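Local structure of butyryl-CoA dehydrogenase (Marinomonas mediterranea, 6CXT) at residues Arg268-Asp272 and Lys273-Arg277; Arg256-Asn259 and Gln260-Tyr264; Leu49-Glu53 and Lys54-Asp58; Phe62-Leu65 and Thr66-Ile70; Glu371-Cys374 and Asn375-Leu379. The protein belongs to the acyl-CoA dehydrogenase family of flavoproteins and binds flavin-adenine dinucleotide where its subunits meet. All coordinates share one frame; numbering follows the deposited sequence.

Contact 1. Residues Arg268-Asp272 and Lys273-Arg277. With FAD (flavin-adenine dinucleotide), chain D.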
# COMPACT_ATOMS: atom_id res chain seq x y z
N ARG B 268 1.04 20.90 -18.29
CA ARG B 268 -0.39 20.98 -18.10
C ARG B 268 -0.73 21.85 -16.91
O ARG B 268 -0.23 21.65 -15.81
CB ARG B 268 -1.02 19.57 -17.92
CG ARG B 268 -2.42 19.54 -17.31
CD ARG B 268 -3.40 19.85 -18.42
NE ARG B 268 -4.82 19.53 -18.14
CZ ARG B 268 -5.79 19.82 -19.02
NH1 ARG B 268 -5.47 20.45 -20.17
NH2 ARG B 268 -7.05 19.47 -18.81
N MET B 269 -1.66 22.79 -17.13
CA MET B 269 -2.10 23.68 -16.10
C MET B 269 -3.55 23.45 -15.77
O MET B 269 -4.35 23.13 -16.64
CB MET B 269 -1.88 25.15 -16.54
CG MET B 269 -0.40 25.51 -16.60
SD MET B 269 -0.10 27.20 -17.15
CE MET B 269 -0.45 28.15 -15.66
N GLN B 270 -3.87 23.60 -14.48
CA GLN B 270 -5.25 23.69 -14.02
C GLN B 270 -5.32 24.87 -13.06
O GLN B 270 -4.48 24.97 -12.16
CB GLN B 270 -5.74 22.40 -13.34
CG GLN B 270 -6.08 21.27 -14.34
CD GLN B 270 -7.24 21.66 -15.28
OE1 GLN B 270 -8.39 21.66 -14.89
NE2 GLN B 270 -6.90 22.05 -16.51
N GLY B 271 -6.31 25.76 -13.27
CA GLY B 271 -6.42 27.03 -12.51
C GLY B 271 -5.12 27.84 -12.39
O GLY B 271 -4.69 28.19 -11.27
N ASP B 272 -4.48 28.10 -13.51
CA ASP B 272 -3.33 29.03 -13.53
C ASP B 272 -2.05 28.56 -12.81
O ASP B 272 -1.15 29.37 -12.58
CB ASP B 272 -3.74 30.45 -13.04
CG ASP B 272 -5.07 30.96 -13.68
OD1 ASP B 272 -5.32 30.68 -14.88
OD2 ASP B 272 -5.85 31.63 -12.97
N LYS B 273 -1.95 27.27 -12.48
CA LYS B 273 -0.65 26.68 -12.10
C LYS B 273 -0.41 25.36 -12.84
O LYS B 273 -1.36 24.70 -13.19
CB LYS B 273 -0.55 26.50 -10.59
CG LYS B 273 -1.65 25.66 -9.96
CD LYS B 273 -1.98 26.16 -8.56
CE LYS B 273 -1.28 25.34 -7.51
NZ LYS B 273 -1.46 25.98 -6.18
N THR B 274 0.84 24.97 -13.04
CA THR B 274 1.12 23.63 -13.57
C THR B 274 0.66 22.58 -12.52
O THR B 274 0.68 22.83 -11.31
CB THR B 274 2.60 23.46 -13.87
OG1 THR B 274 3.37 23.73 -12.67
CG2 THR B 274 2.97 24.48 -14.96
N ILE B 275 0.22 21.42 -12.99
CA ILE B 275 -0.31 20.41 -12.04
C ILE B 275 0.81 19.89 -11.15
O ILE B 275 0.54 19.31 -10.07
CB ILE B 275 -1.04 19.26 -12.78
CG1 ILE B 275 -0.10 18.56 -13.79
CG2 ILE B 275 -2.33 19.83 -13.41
CD1 ILE B 275 -0.71 17.25 -14.38
N SER B 276 2.04 20.08 -11.58
CA SER B 276 3.26 19.81 -10.75
C SER B 276 3.24 20.53 -9.41
O SER B 276 3.95 20.15 -8.49
CB SER B 276 4.56 20.16 -11.49
OG SER B 276 4.65 21.59 -11.59
N ARG B 277 2.41 21.57 -9.31
CA ARG B 277 2.36 22.31 -8.06
C ARG B 277 1.44 21.64 -7.04
O ARG B 277 1.40 22.05 -5.88
CB ARG B 277 1.89 23.75 -8.35
CG ARG B 277 2.96 24.64 -8.98
CD ARG B 277 4.02 24.91 -7.90
NE ARG B 277 5.08 25.82 -8.32
CZ ARG B 277 5.00 27.16 -8.42
NH1 ARG B 277 3.87 27.82 -8.14
NH2 ARG B 277 6.08 27.85 -8.81
PA FAD D . -6.41 17.26 -15.20
O1A FAD D . -7.49 18.04 -14.47
O2A FAD D . -5.45 17.86 -16.22
O5B FAD D . -5.56 16.44 -14.07
C5B FAD D . -4.33 15.76 -14.37
C4B FAD D . -3.77 15.31 -13.01
O4B FAD D . -3.58 16.46 -12.15
C3B FAD D . -4.75 14.37 -12.30
O3B FAD D . -3.91 13.47 -11.57
C2B FAD D . -5.44 15.31 -11.28
O2B FAD D . -6.02 14.63 -10.15
C1B FAD D . -4.28 16.30 -10.93
N9A FAD D . -4.87 17.55 -10.39
C8A FAD D . -5.55 18.50 -11.08
N7A FAD D . -6.03 19.45 -10.20
C5A FAD D . -5.68 19.08 -8.94
C6A FAD D . -5.83 19.60 -7.56
N6A FAD D . -6.54 20.76 -7.29
N1A FAD D . -5.28 18.87 -6.54
C2A FAD D . -4.59 17.69 -6.75
N3A FAD D . -4.40 17.19 -7.99
C4A FAD D . -4.91 17.81 -9.09
N1 FAD D . -16.27 15.27 -18.74
C2 FAD D . -17.52 15.79 -19.04
O2 FAD D . -17.62 17.05 -18.98
N3 FAD D . -18.59 15.03 -19.41
C4 FAD D . -18.47 13.69 -19.56
O4 FAD D . -19.45 13.03 -19.90
C4X FAD D . -17.14 13.05 -19.26
N5 FAD D . -16.92 11.73 -19.40
C5X FAD D . -15.70 11.16 -19.19
C6 FAD D . -15.57 9.75 -19.38
C7 FAD D . -14.31 9.15 -19.19
C7M FAD D . -14.18 7.66 -19.43
C8 FAD D . -13.14 9.95 -18.80
C8M FAD D . -11.82 9.31 -18.58
C9 FAD D . -13.27 11.34 -18.57
C9A FAD D . -14.53 11.96 -18.76
N10 FAD D . -14.72 13.37 -18.59
C10 FAD D . -16.02 13.93 -18.84
C1' FAD D . -13.62 14.24 -18.20
C2' FAD D . -13.30 14.02 -16.71
O2' FAD D . -14.30 14.55 -15.82
C3' FAD D . -11.90 14.56 -16.44
O3' FAD D . -10.99 13.71 -17.17
C4' FAD D . -11.47 14.77 -14.97
O4' FAD D . -12.25 15.85 -14.37
C5' FAD D . -9.99 15.14 -14.88
O5' FAD D . -9.74 16.22 -15.78
P FAD D . -8.52 16.13 -16.78
O1P FAD D . -8.42 17.42 -17.59
O2P FAD D . -8.55 14.86 -17.61
O3P FAD D . -7.18 16.04 -15.90
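Arg268, whose CG packs 3.9 Å from Ile275 CG2, makes the shortest polar bond here with its other end: Arg268 NE donates to FAD O2A at 2.6 Å, in the guanidinium plane. The chain bends at chi2 (81°) to turn that edge to the cofactor, and Arg268 NH2 reaches FAD O1P at 2.8 Å. Over one guanidinium face, toward the rim, lies Gln270 NE2, which donates to Met269 O at 2.8 Å.

The backbone forms a small beta hairpin of strands 269-270 and 273-274. Ile275 N closes its base by donating to Arg268 O at 2.9 Å, and Thr274 CA adds a lesser CA-H...O contact to that oxygen. Further in, Gln270 N donates to Lys273 O at 3.0 Å, whereas the return bond from Lys273 N to Gln270 O is weak. A type I' turn reverses the chain, with positive phi at Gly271 and Asp272.

From a second subunit, Ala128 O accepts from Arg268 NH1, and the backbone N atoms of Gly131 and Asp133 donate to Gln270 OE1. The arginine thus spans both phosphates, and its charge probably offsets theirs at a pocket shared between subunits.

Contact 2. Residues Arg256-Asn259 and Gln260-Tyr264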
# COMPACT_ATOMS: atom_id res chain seq x y z
N ARG B 256 10.77 6.04 -19.46
CA ARG B 256 9.90 6.74 -20.40
C ARG B 256 8.60 7.25 -19.78
O ARG B 256 8.25 8.42 -19.95
CB ARG B 256 9.60 5.91 -21.68
CG ARG B 256 8.66 6.68 -22.64
CD ARG B 256 8.34 5.90 -23.95
NE ARG B 256 7.70 4.61 -23.66
CZ ARG B 256 8.26 3.41 -23.88
NH1 ARG B 256 9.48 3.27 -24.43
NH2 ARG B 256 7.54 2.31 -23.59
N ASP B 257 7.87 6.39 -19.06
CA ASP B 257 6.72 6.81 -18.28
C ASP B 257 7.05 8.03 -17.39
O ASP B 257 6.29 9.01 -17.36
CB ASP B 257 6.25 5.69 -17.31
CG ASP B 257 5.47 4.55 -18.02
OD1 ASP B 257 5.08 4.71 -19.23
OD2 ASP B 257 5.19 3.51 -17.32
N LEU B 258 8.14 7.94 -16.67
CA LEU B 258 8.53 9.00 -15.73
C LEU B 258 8.81 10.33 -16.47
O LEU B 258 8.31 11.37 -16.08
CB LEU B 258 9.73 8.57 -14.93
CG LEU B 258 10.32 9.60 -13.95
CD1 LEU B 258 9.25 10.01 -12.92
CD2 LEU B 258 11.53 8.98 -13.22
N ASN B 259 9.62 10.24 -17.51
CA ASN B 259 9.91 11.41 -18.39
C ASN B 259 8.67 12.04 -18.93
O ASN B 259 8.52 13.28 -18.88
CB ASN B 259 10.82 11.01 -19.55
CG ASN B 259 12.21 10.71 -19.11
OD1 ASN B 259 12.59 10.97 -17.98
ND2 ASN B 259 12.97 10.07 -19.98
N GLN B 260 7.75 11.22 -19.43
CA GLN B 260 6.44 11.72 -19.89
C GLN B 260 5.62 12.40 -18.77
O GLN B 260 5.05 13.47 -18.97
CB GLN B 260 5.57 10.63 -20.56
CG GLN B 260 6.16 10.20 -21.90
CD GLN B 260 5.52 8.93 -22.46
OE1 GLN B 260 4.77 8.22 -21.78
NE2 GLN B 260 5.88 8.62 -23.68
N CYS B 261 5.53 11.78 -17.59
CA CYS B 261 4.80 12.42 -16.48
C CYS B 261 5.45 13.78 -16.05
O CYS B 261 4.70 14.67 -15.68
CB CYS B 261 4.76 11.49 -15.24
SG CYS B 261 3.58 10.16 -15.64
N ILE B 262 6.76 13.88 -16.06
CA ILE B 262 7.44 15.11 -15.58
C ILE B 262 7.12 16.22 -16.59
O ILE B 262 6.63 17.30 -16.22
CB ILE B 262 8.95 14.89 -15.43
CG1 ILE B 262 9.23 13.92 -14.22
CG2 ILE B 262 9.67 16.24 -15.22
CD1 ILE B 262 10.67 13.46 -14.20
N GLU B 263 7.28 15.88 -17.86
CA GLU B 263 6.97 16.84 -18.96
C GLU B 263 5.53 17.30 -18.90
O GLU B 263 5.23 18.52 -18.92
CB GLU B 263 7.37 16.25 -20.33
CG GLU B 263 6.96 17.08 -21.58
CD GLU B 263 7.63 18.46 -21.67
OE1 GLU B 263 7.13 19.31 -22.46
OE2 GLU B 263 8.65 18.73 -20.97
N TYR B 264 4.62 16.35 -18.73
CA TYR B 264 3.23 16.69 -18.70
C TYR B 264 2.87 17.51 -17.46
O TYR B 264 2.11 18.47 -17.55
CB TYR B 264 2.37 15.39 -18.73
CG TYR B 264 0.93 15.69 -19.01
CD1 TYR B 264 0.52 16.14 -20.32
CD2 TYR B 264 -0.01 15.62 -18.01
CE1 TYR B 264 -0.80 16.46 -20.56
CE2 TYR B 264 -1.36 15.94 -18.26
CZ TYR B 264 -1.72 16.36 -19.56
OH TYR B 264 -3.02 16.64 -19.86
O HOH W 1 5.33 5.28 -21.90
O HOH W 2 3.57 8.19 -19.16
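Helix 248-267, in the C-terminal domain of the acyl-CoA dehydrogenase fold, offers a compact example of side chains pairing one turn apart. Its regular i to i+4 bonds run from Gln260 N to Arg256 O (2.9 Å) and onward to Glu263 N and Asn259 O.

On the apolar flank Leu258 and Ile262 cross obliquely, Leu258 CG lying 3.9 Å from Ile262 CD1, and both pack on Ile285 of helix 279-306. Cys261 packs on Met288 of that helix and on Val337 of helix 313-338.

On the polar flank Arg256 and Gln260 run side by side and point the same way, with their guanidinium and amide planes 51° apart. Gln260 CG, anti to the carbonyl carbon (chi1 -69°), sends the amide back over the aliphatic part of the arginine, Gln260 NE2 being 3.5 Å from Arg256 CG. The guanidinium itself continues to Gln76 O through NH1, while the carboxylate of Asp257 is held by Ser330 and Ser352. A water ties the three polar chains together: it lies in the guanidinium plane, accepts from Arg256 NE at 3.0 Å, and sits 2.7 Å from Asp257 OD1 and 3.0 Å from Gln260 OE1.

Contact 3. Residues Leu49-Glu53 and Lys54-Asp58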
# COMPACT_ATOMS: atom_id res chain seq x y z
N LEU B 49 23.19 -10.12 -28.71
CA LEU B 49 23.99 -9.48 -27.63
C LEU B 49 24.81 -10.45 -26.77
O LEU B 49 26.00 -10.20 -26.56
CB LEU B 49 23.15 -8.53 -26.74
CG LEU B 49 22.28 -7.51 -27.47
CD1 LEU B 49 21.27 -6.86 -26.51
CD2 LEU B 49 23.21 -6.47 -28.06
N PRO B 50 24.19 -11.55 -26.26
CA PRO B 50 24.98 -12.42 -25.41
C PRO B 50 25.55 -13.67 -26.13
O PRO B 50 25.92 -14.62 -25.46
CB PRO B 50 23.94 -12.91 -24.39
CG PRO B 50 22.65 -12.95 -25.17
CD PRO B 50 22.80 -12.01 -26.34
N ILE B 51 25.52 -13.70 -27.46
CA ILE B 51 25.98 -14.91 -28.21
C ILE B 51 27.46 -14.67 -28.57
O ILE B 51 27.80 -13.62 -29.11
CB ILE B 51 25.11 -15.23 -29.47
CG1 ILE B 51 23.62 -15.22 -29.11
CG2 ILE B 51 25.50 -16.58 -30.10
CD1 ILE B 51 23.19 -16.22 -28.05
N PRO B 52 28.34 -15.62 -28.20
CA PRO B 52 29.76 -15.56 -28.59
C PRO B 52 29.94 -15.58 -30.11
O PRO B 52 29.20 -16.28 -30.82
CB PRO B 52 30.33 -16.85 -27.98
CG PRO B 52 29.41 -17.19 -26.86
CD PRO B 52 28.06 -16.82 -27.39
N GLU B 53 30.91 -14.82 -30.60
CA GLU B 53 31.31 -14.86 -32.01
C GLU B 53 31.58 -16.29 -32.53
O GLU B 53 31.28 -16.60 -33.68
CB GLU B 53 32.51 -13.96 -32.27
CG GLU B 53 32.64 -13.58 -33.74
CD GLU B 53 33.60 -12.44 -34.00
OE1 GLU B 53 33.98 -11.71 -33.05
OE2 GLU B 53 33.98 -12.26 -35.18
N LYS B 54 32.13 -17.15 -31.67
CA LYS B 54 32.36 -18.57 -31.97
C LYS B 54 31.13 -19.24 -32.61
O LYS B 54 31.26 -20.18 -33.42
CB LYS B 54 32.73 -19.30 -30.67
CG LYS B 54 33.27 -20.71 -30.84
CD LYS B 54 33.28 -21.45 -29.50
CE LYS B 54 34.13 -22.72 -29.50
NZ LYS B 54 33.89 -23.66 -30.64
N TYR B 55 29.93 -18.78 -32.23
CA TYR B 55 28.70 -19.42 -32.72
C TYR B 55 27.87 -18.61 -33.69
O TYR B 55 27.00 -19.18 -34.31
CB TYR B 55 27.83 -19.94 -31.58
CG TYR B 55 28.53 -20.96 -30.75
CD1 TYR B 55 28.77 -22.26 -31.22
CD2 TYR B 55 28.99 -20.62 -29.48
CE1 TYR B 55 29.42 -23.20 -30.43
CE2 TYR B 55 29.64 -21.54 -28.68
CZ TYR B 55 29.87 -22.82 -29.16
OH TYR B 55 30.51 -23.70 -28.33
N ALA B 56 28.15 -17.31 -33.82
CA ALA B 56 27.40 -16.47 -34.73
C ALA B 56 28.26 -15.30 -35.12
O ALA B 56 28.81 -14.62 -34.25
CB ALA B 56 26.11 -15.98 -34.06
N LYS B 57 28.34 -15.06 -36.43
CA LYS B 57 29.39 -14.22 -37.01
C LYS B 57 29.41 -12.79 -36.46
O LYS B 57 30.50 -12.23 -36.24
CB LYS B 57 29.35 -14.23 -38.55
CG LYS B 57 28.28 -13.35 -39.18
CD LYS B 57 28.60 -12.94 -40.62
CE LYS B 57 27.69 -13.66 -41.61
NZ LYS B 57 27.34 -12.74 -42.74
N ASP B 58 28.24 -12.21 -36.23
CA ASP B 58 28.21 -10.89 -35.62
C ASP B 58 27.65 -10.92 -34.18
O ASP B 58 27.33 -9.85 -33.64
CB ASP B 58 27.52 -9.85 -36.52
CG ASP B 58 28.20 -9.70 -37.88
OD1 ASP B 58 29.33 -9.18 -37.94
OD2 ASP B 58 27.60 -10.09 -38.90
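Lys54 takes the chain round the bend just after Pro52 and Glu53, with Lys54 CB 4.4 Å from Pro52 CB. Its aliphatic chain then covers the next side chain, Lys54 CG standing over the centre of one face of the Tyr55 ring.

Tyr55 supplies the main bond of the contact: Tyr55 N donates to Pro52 O at 3.0 Å. The ring comes back toward the proline, where Tyr55 CD2 lies 4.3 Å from Pro52 CB in an oblique approach. At its far end Tyr55 OH is hydrogen-bonded to Glu104 and Lys107, so the ring spans from the bend to helix 104-114.

Ala56 N is shared weakly between Pro52 O and Glu53 O, neither bond being straight. Its methyl carbon meets the incoming arm of the loop, Ala56 CB lying 4.1 Å from Ile51 CG2. Glu53 CA makes a CA-H...O contact of 3.4 Å with Ala56 O. Lys57 contributes its carbonyl: Glu53 CG, set anti to the backbone N (chi1 -159°), is carried to 3.6 Å from Lys57 O.

From Tyr55 N to Pro52 O runs an i to i+3 bond of the kind that closes a beta turn, here within the loop joining helices 35-44 and 64-77.

Contact 4. Residues Phe62-Leu65 and Thr66-Ile70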
# COMPACT_ATOMS: atom_id res chain seq x y z
N PHE B 62 28.64 -10.08 -25.51
CA PHE B 62 28.68 -9.14 -24.38
C PHE B 62 28.52 -9.81 -23.03
O PHE B 62 27.89 -10.86 -22.92
CB PHE B 62 27.61 -8.05 -24.52
CG PHE B 62 27.86 -7.09 -25.63
CD1 PHE B 62 29.17 -6.64 -25.93
CD2 PHE B 62 26.79 -6.55 -26.34
CE1 PHE B 62 29.38 -5.73 -26.95
CE2 PHE B 62 26.99 -5.61 -27.33
CZ PHE B 62 28.29 -5.21 -27.66
N ASP B 63 29.07 -9.20 -21.98
CA ASP B 63 28.76 -9.71 -20.64
C ASP B 63 27.31 -9.32 -20.27
O ASP B 63 26.68 -8.51 -20.96
CB ASP B 63 29.77 -9.21 -19.59
CG ASP B 63 29.81 -7.68 -19.48
OD1 ASP B 63 28.99 -6.97 -20.02
OD2 ASP B 63 30.71 -7.15 -18.81
N ILE B 64 26.81 -9.90 -19.19
CA ILE B 64 25.42 -9.67 -18.72
C ILE B 64 25.10 -8.18 -18.46
O ILE B 64 24.08 -7.66 -18.93
CB ILE B 64 25.05 -10.58 -17.54
CG1 ILE B 64 25.34 -12.03 -17.91
CG2 ILE B 64 23.54 -10.54 -17.29
CD1 ILE B 64 25.36 -12.93 -16.69
N LEU B 65 25.98 -7.49 -17.76
CA LEU B 65 25.71 -6.08 -17.53
C LEU B 65 25.59 -5.23 -18.76
O LEU B 65 24.68 -4.37 -18.84
CB LEU B 65 26.72 -5.42 -16.57
CG LEU B 65 26.34 -5.60 -15.10
CD1 LEU B 65 27.59 -5.36 -14.24
CD2 LEU B 65 25.17 -4.68 -14.68
N THR B 66 26.52 -5.42 -19.72
CA THR B 66 26.46 -4.66 -20.95
C THR B 66 25.16 -5.01 -21.70
O THR B 66 24.52 -4.13 -22.29
CB THR B 66 27.67 -4.96 -21.87
OG1 THR B 66 28.87 -4.64 -21.16
CG2 THR B 66 27.60 -4.09 -23.08
N THR B 67 24.83 -6.30 -21.71
CA THR B 67 23.66 -6.78 -22.44
C THR B 67 22.40 -6.11 -21.83
O THR B 67 21.58 -5.56 -22.56
CB THR B 67 23.51 -8.30 -22.31
OG1 THR B 67 24.56 -8.97 -23.02
CG2 THR B 67 22.13 -8.80 -22.85
N ILE B 68 22.25 -6.18 -20.49
CA ILE B 68 21.03 -5.61 -19.88
C ILE B 68 20.95 -4.08 -20.07
O ILE B 68 19.86 -3.51 -20.20
CB ILE B 68 20.76 -6.06 -18.41
CG1 ILE B 68 21.81 -5.59 -17.43
CG2 ILE B 68 20.54 -7.58 -18.33
CD1 ILE B 68 21.44 -4.27 -16.78
N LYS B 69 22.12 -3.42 -20.08
CA LYS B 69 22.12 -1.96 -20.24
C LYS B 69 21.62 -1.60 -21.62
O LYS B 69 20.88 -0.62 -21.79
CB LYS B 69 23.53 -1.38 -19.98
CG LYS B 69 23.65 0.14 -20.01
CD LYS B 69 22.74 0.84 -18.99
CE LYS B 69 23.14 2.31 -18.84
NZ LYS B 69 22.27 2.95 -17.80
N ILE B 70 22.02 -2.37 -22.63
CA ILE B 70 21.54 -2.08 -23.99
C ILE B 70 20.03 -2.35 -24.07
O ILE B 70 19.26 -1.59 -24.66
CB ILE B 70 22.30 -2.94 -25.03
CG1 ILE B 70 23.72 -2.39 -25.20
CG2 ILE B 70 21.55 -3.03 -26.37
CD1 ILE B 70 24.65 -3.47 -25.78
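This is a local helix-capping contact at the start of helix 64-77 in the N-terminal domain, largely buried between that helix and its neighbours. Asp63 holds the N-cap position, and its side chain accepts from the first turn. To reach there, the carboxylate carbon CG takes the crowded position between the backbone N and the carbonyl carbon (chi1 59°). Asp63 OD1 is gripped twice on its syn side: Thr66 N donates at 2.9 Å and Thr66 OG1 at 2.6 Å. The threonine hydroxyl also meets Gln9 NE2 of helix 7-19. A negative carboxylate here probably interacts favourably with the dipole of the helix start.

The backbone carbonyl of the same aspartate is likewise used twice. Thr67 N donates to Asp63 O at 3.0 Å, and Thr67 OG1 donates to the same Asp63 O from above the carbonyl plane.

The other branch of Thr66 is apolar. With CG2 anti to the backbone N, the methyl lies over one face of the Phe62 ring, a CH-pi contact with Thr66 CG2 4.1 Å from the ring centroid and 18° off its normal. Leu12 of helix 7-19 packs on Phe62, Thr66 and Ile70. A full turn further on, Ile70 reaches the ring obliquely and at about a right angle to the phenylalanine chain, bringing Ile70 CD1 to 3.5 Å from Phe62 CE2.

Contact 5. Residues Glu371-Cys374 and Asn375-Leu379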
# COMPACT_ATOMS: atom_id res chain seq x y z
N GLU B 371 7.88 -17.09 -3.51
CA GLU B 371 8.27 -18.47 -3.14
C GLU B 371 9.76 -18.71 -3.29
O GLU B 371 10.39 -19.27 -2.37
CB GLU B 371 7.48 -19.54 -3.92
CG GLU B 371 6.06 -19.61 -3.44
CD GLU B 371 5.97 -20.16 -2.03
OE1 GLU B 371 6.10 -21.37 -1.83
OE2 GLU B 371 5.76 -19.39 -1.10
N LEU B 372 10.33 -18.30 -4.42
CA LEU B 372 11.75 -18.44 -4.61
C LEU B 372 12.57 -17.61 -3.65
O LEU B 372 13.57 -18.05 -3.12
CB LEU B 372 12.14 -18.01 -6.03
CG LEU B 372 11.60 -19.05 -7.04
CD1 LEU B 372 11.39 -18.41 -8.44
CD2 LEU B 372 12.62 -20.20 -7.04
N ILE B 373 12.17 -16.35 -3.47
CA ILE B 373 12.90 -15.53 -2.48
C ILE B 373 12.90 -16.20 -1.07
O ILE B 373 13.96 -16.26 -0.44
CB ILE B 373 12.26 -14.10 -2.42
CG1 ILE B 373 12.52 -13.37 -3.77
CG2 ILE B 373 12.86 -13.29 -1.25
CD1 ILE B 373 11.49 -12.25 -4.07
N CYS B 374 11.74 -16.63 -0.61
CA CYS B 374 11.57 -17.26 0.70
C CYS B 374 12.51 -18.48 0.80
O CYS B 374 13.23 -18.63 1.79
CB CYS B 374 10.15 -17.79 0.90
SG CYS B 374 8.98 -16.41 1.15
N ASN B 375 12.54 -19.27 -0.28
CA ASN B 375 13.42 -20.43 -0.30
C ASN B 375 14.90 -20.03 -0.18
O ASN B 375 15.63 -20.58 0.69
CB ASN B 375 13.15 -21.26 -1.57
CG ASN B 375 14.12 -22.44 -1.70
OD1 ASN B 375 15.12 -22.31 -2.39
ND2 ASN B 375 13.85 -23.53 -0.98
N ARG B 376 15.35 -19.04 -0.97
CA ARG B 376 16.71 -18.57 -0.87
C ARG B 376 17.04 -17.85 0.43
O ARG B 376 18.21 -17.78 0.80
CB ARG B 376 17.12 -17.71 -2.09
CG ARG B 376 17.11 -18.44 -3.42
CD ARG B 376 17.89 -19.78 -3.32
NE ARG B 376 18.10 -20.41 -4.64
CZ ARG B 376 17.22 -21.10 -5.37
NH1 ARG B 376 15.96 -21.28 -4.98
NH2 ARG B 376 17.63 -21.61 -6.55
N LEU B 377 16.03 -17.35 1.14
CA LEU B 377 16.28 -16.80 2.48
C LEU B 377 16.43 -17.92 3.49
O LEU B 377 16.83 -17.68 4.63
CB LEU B 377 15.11 -15.87 2.90
CG LEU B 377 14.99 -14.55 2.10
CD1 LEU B 377 13.72 -13.78 2.60
CD2 LEU B 377 16.19 -13.63 2.35
N GLY B 378 16.07 -19.15 3.10
CA GLY B 378 16.22 -20.29 4.00
C GLY B 378 14.95 -20.61 4.77
O GLY B 378 15.00 -21.40 5.73
N LEU B 379 13.81 -20.00 4.39
CA LEU B 379 12.54 -20.30 5.02
C LEU B 379 12.06 -21.69 4.70
O LEU B 379 12.02 -22.08 3.51
CB LEU B 379 11.41 -19.27 4.66
CG LEU B 379 11.66 -17.86 5.30
CD1 LEU B 379 10.87 -16.77 4.55
CD2 LEU B 379 11.33 -17.82 6.80
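Ile373 and Leu377 run alongside each other and point the same way, one helical turn apart, with Ile373 CG2 4.0 Å from Leu377 CD1. Leu372 and Arg376 form a second side-by-side pair on another flank of helix 366-377. Here Leu372 CD2 comes obliquely to the guanidinium, 4.1 Å from Arg376 NH1, while the arginine bends at chi2 (-50°) to bring its end beside the leucine. The charge is met elsewhere, since Arg376 NE makes a salt bridge to Asp311.

The third pairing bridges the helix end. Leu379 turns back toward the helix, and its CD1 branch touches Cys374 at both CB and SG, each at 3.9 Å from Leu379 CD1. Backbone bonds hold it there: Leu379 N donates to Cys374 O at 3.0 Å, and Gly378 N to Asn375 O at 2.8 Å. With positive phi at Gly378 (94°), this is a Schellman motif ending the helix.

Along its length the helix faces several partners. Ile373 packs on Ala317 and Met318 of helix 313-338, and Leu372 touches the bound FK4. Glu371 OE2 is hydrogen-bonded to His283 of a third subunit, whose Ser282 lies against Cys374. Leu372 and Asn375 pack on Leu36 and Val39 of a separate chain, the alpha/beta hydrolase fold protein, so the last helix of the chain packs against helix 313-338 and two other chains.

From the N terminus, contact 3 forms a turn in the loop after helix 35-44, and contact 4 caps helix 64-77, which follows it. The two touch: Leu49 O probably accepts from Phe62 N, and Leu49 packs on Ile70, so the loop is pinned to the helix start. Contact 2 lies far along, on helix 248-267, and contact 1 follows directly as the hairpin beyond it; Ile275 meets Tyr264 between them. Contact 5 ends the last helix. All five are in series, each closing before the next opens, so none nest or cross. Contacts 1, 2, 4 and 5 all reach a third subunit, whereas contact 3 touches no other chain.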